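Local coordinates for lysine-sensitive aspartokinase 3 (Escherichia coli, PDB 2J0W), which catalyses the ATP-dependent phosphorylation of L-aspartate to 4-phospho-L-aspartate, the first step toward lysine, and is feedback-inhibited by lysine, at residues E86-L91 with E119-L124; L125-L130 with L178-G183. All coordinates share one frame; numbering follows the deposited sequence.

Contact 1 of 2, residues E86-L91 with E119-L124. With ASP (aspartic acid), chain B.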
ATOM      1  N   GLU A  86      -0.303 -15.578  54.143  1.00 76.34           N
ATOM      2  CA  GLU A  86      -1.590 -16.261  54.016  1.00 76.51           C
ATOM      3  C   GLU A  86      -2.101 -16.105  52.596  1.00 75.00           C
ATOM      4  O   GLU A  86      -2.447 -17.077  51.914  1.00 73.24           O
ATOM      5  CB  GLU A  86      -2.629 -15.628  54.938  1.00 79.62           C
ATOM      6  CG  GLU A  86      -2.694 -16.192  56.336  1.00 91.04           C
ATOM      7  CD  GLU A  86      -3.748 -15.491  57.181  1.00 98.45           C
ATOM      8  OE1 GLU A  86      -4.750 -15.003  56.611  1.00 99.77           O
ATOM      9  OE2 GLU A  86      -3.583 -15.440  58.417  1.00100.88           O
ATOM     10  N   GLU A  87      -2.156 -14.843  52.187  1.00 73.85           N
ATOM     11  CA  GLU A  87      -2.637 -14.433  50.880  1.00 72.07           C
ATOM     12  C   GLU A  87      -1.808 -15.013  49.758  1.00 65.67           C
ATOM     13  O   GLU A  87      -2.343 -15.648  48.849  1.00 63.73           O
ATOM     14  CB  GLU A  87      -2.635 -12.911  50.815  1.00 79.97           C
ATOM     15  CG  GLU A  87      -3.496 -12.285  51.909  1.00 98.42           C
ATOM     16  CD  GLU A  87      -3.296 -10.783  52.060  1.00113.81           C
ATOM     17  OE1 GLU A  87      -2.519 -10.192  51.280  1.00123.62           O
ATOM     18  OE2 GLU A  87      -3.924 -10.190  52.965  1.00116.06           O
ATOM     19  N   ILE A  88      -0.500 -14.790  49.818  1.00 60.25           N
ATOM     20  CA  ILE A  88       0.378 -15.319  48.793  1.00 56.84           C
ATOM     21  C   ILE A  88       0.094 -16.808  48.648  1.00 59.31           C
ATOM     22  O   ILE A  88      -0.012 -17.318  47.532  1.00 61.90           O
ATOM     23  CB  ILE A  88       1.869 -15.135  49.142  1.00 49.75           C
ATOM     24  CG1 ILE A  88       2.198 -13.651  49.341  1.00 47.73           C
ATOM     25  CG2 ILE A  88       2.729 -15.702  48.021  1.00 42.97           C
ATOM     26  CD1 ILE A  88       1.879 -12.770  48.162  1.00 43.38           C
ATOM     27  N   GLU A  89      -0.039 -17.497  49.778  1.00 59.03           N
ATOM     28  CA  GLU A  89      -0.312 -18.930  49.779  1.00 60.17           C
ATOM     29  C   GLU A  89      -1.595 -19.248  49.019  1.00 60.14           C
ATOM     30  O   GLU A  89      -1.669 -20.250  48.303  1.00 59.19           O
ATOM     31  CB  GLU A  89      -0.428 -19.454  51.208  1.00 68.59           C
ATOM     32  CG  GLU A  89       0.880 -19.512  51.983  1.00 74.50           C
ATOM     33  CD  GLU A  89       1.897 -20.445  51.364  1.00 84.65           C
ATOM     34  OE1 GLU A  89       1.500 -21.471  50.767  1.00 87.46           O
ATOM     35  OE2 GLU A  89       3.104 -20.157  51.495  1.00 92.60           O
ATOM     36  N   ARG A  90      -2.612 -18.405  49.183  1.00 60.15           N
ATOM     37  CA  ARG A  90      -3.868 -18.618  48.471  1.00 60.94           C
ATOM     38  C   ARG A  90      -3.569 -18.464  46.998  1.00 58.25           C
ATOM     39  O   ARG A  90      -3.780 -19.389  46.213  1.00 59.22           O
ATOM     40  CB  ARG A  90      -4.928 -17.600  48.910  1.00 69.69           C
ATOM     41  CG  ARG A  90      -5.844 -18.085  50.044  1.00 79.62           C
ATOM     42  CD  ARG A  90      -5.084 -18.922  51.095  1.00 89.20           C
ATOM     43  NE  ARG A  90      -4.714 -20.250  50.592  1.00 90.72           N
ATOM     44  CZ  ARG A  90      -3.800 -21.045  51.145  1.00 82.37           C
ATOM     45  NH1 ARG A  90      -3.146 -20.654  52.231  1.00 82.81           N
ATOM     46  NH2 ARG A  90      -3.535 -22.229  50.607  1.00 73.57           N
ATOM     47  N   LEU A  91      -3.048 -17.295  46.634  1.00 55.90           N
ATOM     48  CA  LEU A  91      -2.706 -17.018  45.246  1.00 51.63           C
ATOM     49  C   LEU A  91      -1.880 -18.181  44.698  1.00 49.67           C
ATOM     50  O   LEU A  91      -2.234 -18.783  43.676  1.00 43.64           O
ATOM     51  CB  LEU A  91      -1.937 -15.696  45.146  1.00 40.17           C
ATOM     52  CG  LEU A  91      -2.691 -14.499  45.741  1.00 42.97           C
ATOM     53  CD1 LEU A  91      -1.877 -13.243  45.561  1.00 47.47           C
ATOM     54  CD2 LEU A  91      -4.049 -14.339  45.074  1.00 35.29           C
ATOM     55  N   GLU A 119       0.679  -9.696  38.629  1.00 40.88           N
ATOM     56  CA  GLU A 119       0.550  -8.324  39.105  1.00 41.70           C
ATOM     57  C   GLU A 119      -0.229  -8.277  40.427  1.00 41.52           C
ATOM     58  O   GLU A 119      -0.136  -7.309  41.174  1.00 44.35           O
ATOM     59  CB  GLU A 119      -0.131  -7.431  38.064  1.00 38.60           C
ATOM     60  CG  GLU A 119      -0.363  -8.054  36.686  1.00 51.72           C
ATOM     61  CD  GLU A 119       0.904  -8.424  35.944  1.00 45.44           C
ATOM     62  OE1 GLU A 119       1.097  -9.624  35.682  1.00 53.24           O
ATOM     63  OE2 GLU A 119       1.699  -7.524  35.615  1.00 56.77           O
ATOM     64  N   LEU A 120      -1.002  -9.309  40.733  1.00 41.27           N
ATOM     65  CA  LEU A 120      -1.701  -9.297  42.012  1.00 43.17           C
ATOM     66  C   LEU A 120      -0.677  -9.477  43.134  1.00 45.94           C
ATOM     67  O   LEU A 120      -0.656  -8.708  44.095  1.00 46.50           O
ATOM     68  CB  LEU A 120      -2.767 -10.398  42.077  1.00 37.38           C
ATOM     69  CG  LEU A 120      -4.069 -10.046  41.335  1.00 44.32           C
ATOM     70  CD1 LEU A 120      -5.034 -11.211  41.351  1.00 37.32           C
ATOM     71  CD2 LEU A 120      -4.711  -8.833  41.987  1.00 40.49           C
ATOM     72  N   MET A 121       0.191 -10.477  43.006  1.00 44.63           N
ATOM     73  CA  MET A 121       1.198 -10.712  44.039  1.00 45.00           C
ATOM     74  C   MET A 121       2.183  -9.554  44.167  1.00 46.29           C
ATOM     75  O   MET A 121       2.521  -9.162  45.270  1.00 52.24           O
ATOM     76  CB  MET A 121       1.961 -12.021  43.775  1.00 29.38           C
ATOM     77  CG  MET A 121       1.101 -13.257  43.968  1.00 41.82           C
ATOM     78  SD  MET A 121       1.820 -14.718  43.224  1.00 52.36           S
ATOM     79  CE  MET A 121       2.728 -15.338  44.577  1.00 61.03           C
ATOM     80  N   SER A 122       2.633  -8.996  43.051  1.00 46.63           N
ATOM     81  CA  SER A 122       3.580  -7.888  43.120  1.00 47.67           C
ATOM     82  C   SER A 122       3.002  -6.659  43.828  1.00 47.29           C
ATOM     83  O   SER A 122       3.653  -6.105  44.698  1.00 47.29           O
ATOM     84  CB  SER A 122       4.069  -7.503  41.719  1.00 46.24           C
ATOM     85  OG  SER A 122       3.034  -6.910  40.953  1.00 48.78           O
ATOM     86  N   THR A 123       1.789  -6.234  43.477  1.00 50.60           N
ATOM     87  CA  THR A 123       1.205  -5.059  44.131  1.00 53.13           C
ATOM     88  C   THR A 123       0.921  -5.285  45.615  1.00 55.39           C
ATOM     89  O   THR A 123       0.955  -4.341  46.395  1.00 57.19           O
ATOM     90  CB  THR A 123      -0.111  -4.595  43.465  1.00 49.39           C
ATOM     91  OG1 THR A 123      -1.029  -5.689  43.401  1.00 51.82           O
ATOM     92  CG2 THR A 123       0.152  -4.069  42.083  1.00 40.23           C
ATOM     93  N   LEU A 124       0.628  -6.521  46.010  1.00 56.96           N
ATOM     94  CA  LEU A 124       0.370  -6.799  47.420  1.00 54.60           C
ATOM     95  C   LEU A 124       1.639  -6.604  48.231  1.00 54.73           C
ATOM     96  O   LEU A 124       1.610  -6.052  49.330  1.00 56.97           O
ATOM     97  CB  LEU A 124      -0.113  -8.227  47.620  1.00 50.46           C
ATOM     98  CG  LEU A 124      -1.601  -8.444  47.392  1.00 60.93           C
ATOM     99  CD1 LEU A 124      -1.974  -9.874  47.741  1.00 56.57           C
ATOM    100  CD2 LEU A 124      -2.374  -7.470  48.255  1.00 63.62           C
TER
HETATM  101  N   ASP B 502       3.224  -8.316  33.149  1.00 42.44           N
HETATM  102  CA  ASP B 502       2.897  -8.259  31.726  1.00 41.90           C
HETATM  103  C   ASP B 502       4.095  -8.875  30.970  1.00 39.52           C
HETATM  104  O   ASP B 502       4.990  -9.445  31.641  1.00 41.29           O
HETATM  105  CB  ASP B 502       2.593  -6.784  31.319  1.00 43.10           C
HETATM  106  CG  ASP B 502       3.773  -5.788  31.355  1.00 49.88           C
HETATM  107  OD1 ASP B 502       4.917  -6.219  31.700  1.00 40.29           O
HETATM  108  OD2 ASP B 502       3.562  -4.561  31.039  1.00 53.01           O
HETATM  109  OXT ASP B 502       4.143  -8.747  29.699  1.00 42.23           O
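Glu87 slants across Leu124, its OE1 3.6 Å from Leu124 CD1. The chain, extended beyond CG, carries the carboxylate itself to the leucine methyls at the partly exposed border, where an acid can cover a leucine and still meet water. One residue on, Ile88 turns its CG2 branch to the methyl of Met121, with CG2 3.5 Å from CE. That methyl gets there because the methionine chain bends about its last torsion (chi3 92°); a flexible, unbranched thioether can bend to follow its neighbours, and Leu92 and Ile95 of helix 82-102 touch the same side chain. Leu91, a turn after Glu87, directs its CB toward helix 108-131. Its CD1 lies between two partners, 3.4 Å from Met121 CG and 4.0 Å from Leu124 CD1, and the leucine and methionine chains run past each other in opposite senses. The backbones are nearest at Ile88 and Met121, whose CA atoms are 6.7 Å apart. Glu119, at the other end of its segment, turns to the substrate: its OE2 accepts a hydrogen bond of 3.0 Å from N of the bound aspartate. The two segments run nearly antiparallel (173°), an apolar helix pair within the amino acid kinase domain, where helix 108-131 also supplies Glu119 to the aspartate pocket.

Contact 2 of 2, residues L125-L130 with L178-G183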
ATOM      1  N   LEU A 125       2.756  -7.061  47.685  1.00 50.62           N
ATOM      2  CA  LEU A 125       4.015  -6.936  48.379  1.00 51.44           C
ATOM      3  C   LEU A 125       4.462  -5.485  48.420  1.00 54.22           C
ATOM      4  O   LEU A 125       4.887  -4.986  49.463  1.00 58.50           O
ATOM      5  CB  LEU A 125       5.081  -7.804  47.705  1.00 50.54           C
ATOM      6  CG  LEU A 125       4.769  -9.309  47.678  1.00 54.02           C
ATOM      7  CD1 LEU A 125       5.907 -10.059  47.014  1.00 47.93           C
ATOM      8  CD2 LEU A 125       4.539  -9.825  49.101  1.00 50.91           C
ATOM      9  N   PHE A 126       4.354  -4.793  47.296  1.00 52.93           N
ATOM     10  CA  PHE A 126       4.789  -3.411  47.277  1.00 52.14           C
ATOM     11  C   PHE A 126       4.120  -2.598  48.384  1.00 54.69           C
ATOM     12  O   PHE A 126       4.801  -1.838  49.078  1.00 57.58           O
ATOM     13  CB  PHE A 126       4.523  -2.766  45.918  1.00 46.71           C
ATOM     14  CG  PHE A 126       5.338  -1.522  45.678  1.00 49.44           C
ATOM     15  CD1 PHE A 126       6.711  -1.606  45.478  1.00 49.92           C
ATOM     16  CD2 PHE A 126       4.741  -0.265  45.684  1.00 50.65           C
ATOM     17  CE1 PHE A 126       7.480  -0.463  45.290  1.00 47.96           C
ATOM     18  CE2 PHE A 126       5.499   0.884  45.498  1.00 43.71           C
ATOM     19  CZ  PHE A 126       6.870   0.785  45.302  1.00 50.52           C
ATOM     20  N   VAL A 127       2.808  -2.751  48.572  1.00 52.87           N
ATOM     21  CA  VAL A 127       2.138  -1.982  49.618  1.00 54.98           C
ATOM     22  C   VAL A 127       2.815  -2.255  50.948  1.00 58.73           C
ATOM     23  O   VAL A 127       2.995  -1.344  51.761  1.00 59.36           O
ATOM     24  CB  VAL A 127       0.630  -2.316  49.744  1.00 54.31           C
ATOM     25  CG1 VAL A 127      -0.041  -2.136  48.410  1.00 53.74           C
ATOM     26  CG2 VAL A 127       0.426  -3.722  50.264  1.00 65.15           C
ATOM     27  N   GLU A 128       3.207  -3.511  51.153  1.00 61.34           N
ATOM     28  CA  GLU A 128       3.877  -3.913  52.379  1.00 65.96           C
ATOM     29  C   GLU A 128       5.240  -3.256  52.498  1.00 69.67           C
ATOM     30  O   GLU A 128       5.662  -2.877  53.592  1.00 73.61           O
ATOM     31  CB  GLU A 128       4.022  -5.429  52.439  1.00 68.89           C
ATOM     32  CG  GLU A 128       2.717  -6.129  52.749  1.00 79.67           C
ATOM     33  CD  GLU A 128       1.981  -5.476  53.906  1.00 87.34           C
ATOM     34  OE1 GLU A 128       2.541  -5.429  55.025  1.00 88.92           O
ATOM     35  OE2 GLU A 128       0.846  -5.000  53.691  1.00 86.05           O
ATOM     36  N   ILE A 129       5.937  -3.118  51.377  1.00 68.65           N
ATOM     37  CA  ILE A 129       7.231  -2.473  51.413  1.00 67.06           C
ATOM     38  C   ILE A 129       7.055  -0.990  51.732  1.00 70.65           C
ATOM     39  O   ILE A 129       7.950  -0.358  52.295  1.00 73.07           O
ATOM     40  CB  ILE A 129       7.967  -2.638  50.080  1.00 58.96           C
ATOM     41  CG1 ILE A 129       8.751  -3.946  50.098  1.00 63.38           C
ATOM     42  CG2 ILE A 129       8.896  -1.479  49.842  1.00 50.91           C
ATOM     43  CD1 ILE A 129       9.739  -4.077  48.964  1.00 66.99           C
ATOM     44  N   LEU A 130       5.893  -0.444  51.386  1.00 71.68           N
ATOM     45  CA  LEU A 130       5.616   0.964  51.637  1.00 75.81           C
ATOM     46  C   LEU A 130       5.154   1.226  53.062  1.00 78.65           C
ATOM     47  O   LEU A 130       5.488   2.263  53.641  1.00 81.16           O
ATOM     48  CB  LEU A 130       4.575   1.495  50.651  1.00 77.89           C
ATOM     49  CG  LEU A 130       5.025   1.607  49.197  1.00 79.82           C
ATOM     50  CD1 LEU A 130       3.974   2.349  48.400  1.00 83.16           C
ATOM     51  CD2 LEU A 130       6.339   2.351  49.123  1.00 84.38           C
ATOM     52  N   LEU A 178      -2.319   7.124  49.364  1.00 64.52           N
ATOM     53  CA  LEU A 178      -1.665   6.466  48.250  1.00 61.94           C
ATOM     54  C   LEU A 178      -2.391   5.215  47.801  1.00 63.01           C
ATOM     55  O   LEU A 178      -3.013   4.509  48.603  1.00 64.14           O
ATOM     56  CB  LEU A 178      -0.227   6.125  48.622  1.00 62.89           C
ATOM     57  CG  LEU A 178       0.716   6.205  47.434  1.00 71.63           C
ATOM     58  CD1 LEU A 178       0.551   7.566  46.760  1.00 76.42           C
ATOM     59  CD2 LEU A 178       2.149   5.996  47.904  1.00 71.32           C
ATOM     60  N   VAL A 179      -2.293   4.939  46.506  1.00 60.56           N
ATOM     61  CA  VAL A 179      -2.961   3.790  45.927  1.00 54.74           C
ATOM     62  C   VAL A 179      -2.068   2.998  44.994  1.00 50.10           C
ATOM     63  O   VAL A 179      -1.521   3.518  44.033  1.00 48.21           O
ATOM     64  CB  VAL A 179      -4.210   4.234  45.181  1.00 53.75           C
ATOM     65  CG1 VAL A 179      -4.921   3.032  44.578  1.00 54.75           C
ATOM     66  CG2 VAL A 179      -5.119   4.979  46.145  1.00 48.85           C
ATOM     67  N   ILE A 180      -1.919   1.723  45.301  1.00 51.81           N
ATOM     68  CA  ILE A 180      -1.098   0.838  44.500  1.00 52.58           C
ATOM     69  C   ILE A 180      -2.041  -0.142  43.815  1.00 52.64           C
ATOM     70  O   ILE A 180      -2.877  -0.782  44.472  1.00 52.95           O
ATOM     71  CB  ILE A 180      -0.094   0.087  45.396  1.00 57.13           C
ATOM     72  CG1 ILE A 180       0.646   1.106  46.263  1.00 62.64           C
ATOM     73  CG2 ILE A 180       0.889  -0.716  44.554  1.00 54.25           C
ATOM     74  CD1 ILE A 180       1.160   2.285  45.483  1.00 70.31           C
ATOM     75  N   THR A 181      -1.934  -0.239  42.493  1.00 47.44           N
ATOM     76  CA  THR A 181      -2.787  -1.154  41.754  1.00 46.86           C
ATOM     77  C   THR A 181      -1.993  -1.835  40.638  1.00 47.79           C
ATOM     78  O   THR A 181      -0.794  -1.569  40.465  1.00 49.36           O
ATOM     79  CB  THR A 181      -4.028  -0.422  41.195  1.00 47.48           C
ATOM     80  OG1 THR A 181      -4.921  -1.389  40.641  1.00 53.85           O
ATOM     81  CG2 THR A 181      -3.641   0.627  40.123  1.00 34.55           C
ATOM     82  N   GLN A 182      -2.651  -2.698  39.871  1.00 42.31           N
ATOM     83  CA  GLN A 182      -1.956  -3.434  38.811  1.00 41.17           C
ATOM     84  C   GLN A 182      -2.269  -3.092  37.363  1.00 40.09           C
ATOM     85  O   GLN A 182      -3.419  -2.876  36.990  1.00 45.81           O
ATOM     86  CB  GLN A 182      -2.175  -4.935  39.024  1.00 42.86           C
ATOM     87  CG  GLN A 182      -3.604  -5.326  39.358  1.00 32.44           C
ATOM     88  CD  GLN A 182      -4.043  -4.889  40.741  1.00 44.95           C
ATOM     89  OE1 GLN A 182      -5.221  -4.598  40.962  1.00 45.10           O
ATOM     90  NE2 GLN A 182      -3.107  -4.851  41.684  1.00 49.04           N
ATOM     91  N   GLY A 183      -1.239  -3.045  36.532  1.00 38.08           N
ATOM     92  CA  GLY A 183      -1.479  -2.762  35.130  1.00 42.68           C
ATOM     93  C   GLY A 183      -1.643  -4.091  34.415  1.00 47.96           C
ATOM     94  O   GLY A 183      -1.581  -5.141  35.061  1.00 47.65           O
TER
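Ile180 meets three side chains of helix 108-131, and each approaches it differently. Val127 slides alongside it in the opposite direction, CG1 lying 3.7 Å from Ile180 CB, close to the strand backbone; a short branched residue suits this place, where the CA atoms of the pair are only 6.7 Å apart. Phe126 crosses the isoleucine at about a right angle. With CG anti to the backbone N (chi1 -161°), its ring is turned past the isoleucine, and CD2 comes nearest, 4.0 Å from Ile180 CG2, the methyl approaching the ring obliquely. Leu130 reaches for Ile180 tip to tip, CD1 to CD1 at 4.1 Å. The same Leu130 methyl also lies 4.1 Å from CD2 of Leu178, whose side chain crosses that of Leu130 nearly perpendicularly. Beta-branched Ile180 suits the centre of this group because its two arms diverge from CB: CG2 goes to the phenylalanine, while CG1 and CD1 go to the valine and leucine. Cutting it back to alanine would remove both arms and is likely to leave Phe126 CD2 and Leu130 CD1 without the isoleucine methyls they rest on. Leu178 and Ile180 point toward the helix whereas Val179 and Thr181 point away, the alternation expected of a strand. All five touching residues are buried, with Met20 and Ala24 of helix 17-27 and Val36 and Leu38 of strand 33-38 extending the apolar layer. Such helix-on-sheet packing belongs to the alpha/beta core of the amino acid kinase fold, whose central sheet includes strand 178-182.

How the contacts relate
Both contacts use helix 108-131 at successive turns, contact 1 where it meets helix 82-102 and contact 2 where it lies on strand 178-182, so the helix is held between an outer helix and the central sheet. Contact 2 is wholly buried and made of hydrocarbon alone; contact 1 is only partly buried, admits a glutamate at its edge and uses a methionine. Their centres are 11 Å apart, and residues of the two touch directly: Thr123 CG2 lies 3.1 Å from Thr181 O, and Glu119 CB packs 3.4 Å from Gln182 CB. Segment 119-124 of contact 1 also carries a substrate-binding residue, though one outside the helix packing, whereas contact 2 lies farther from the aspartate.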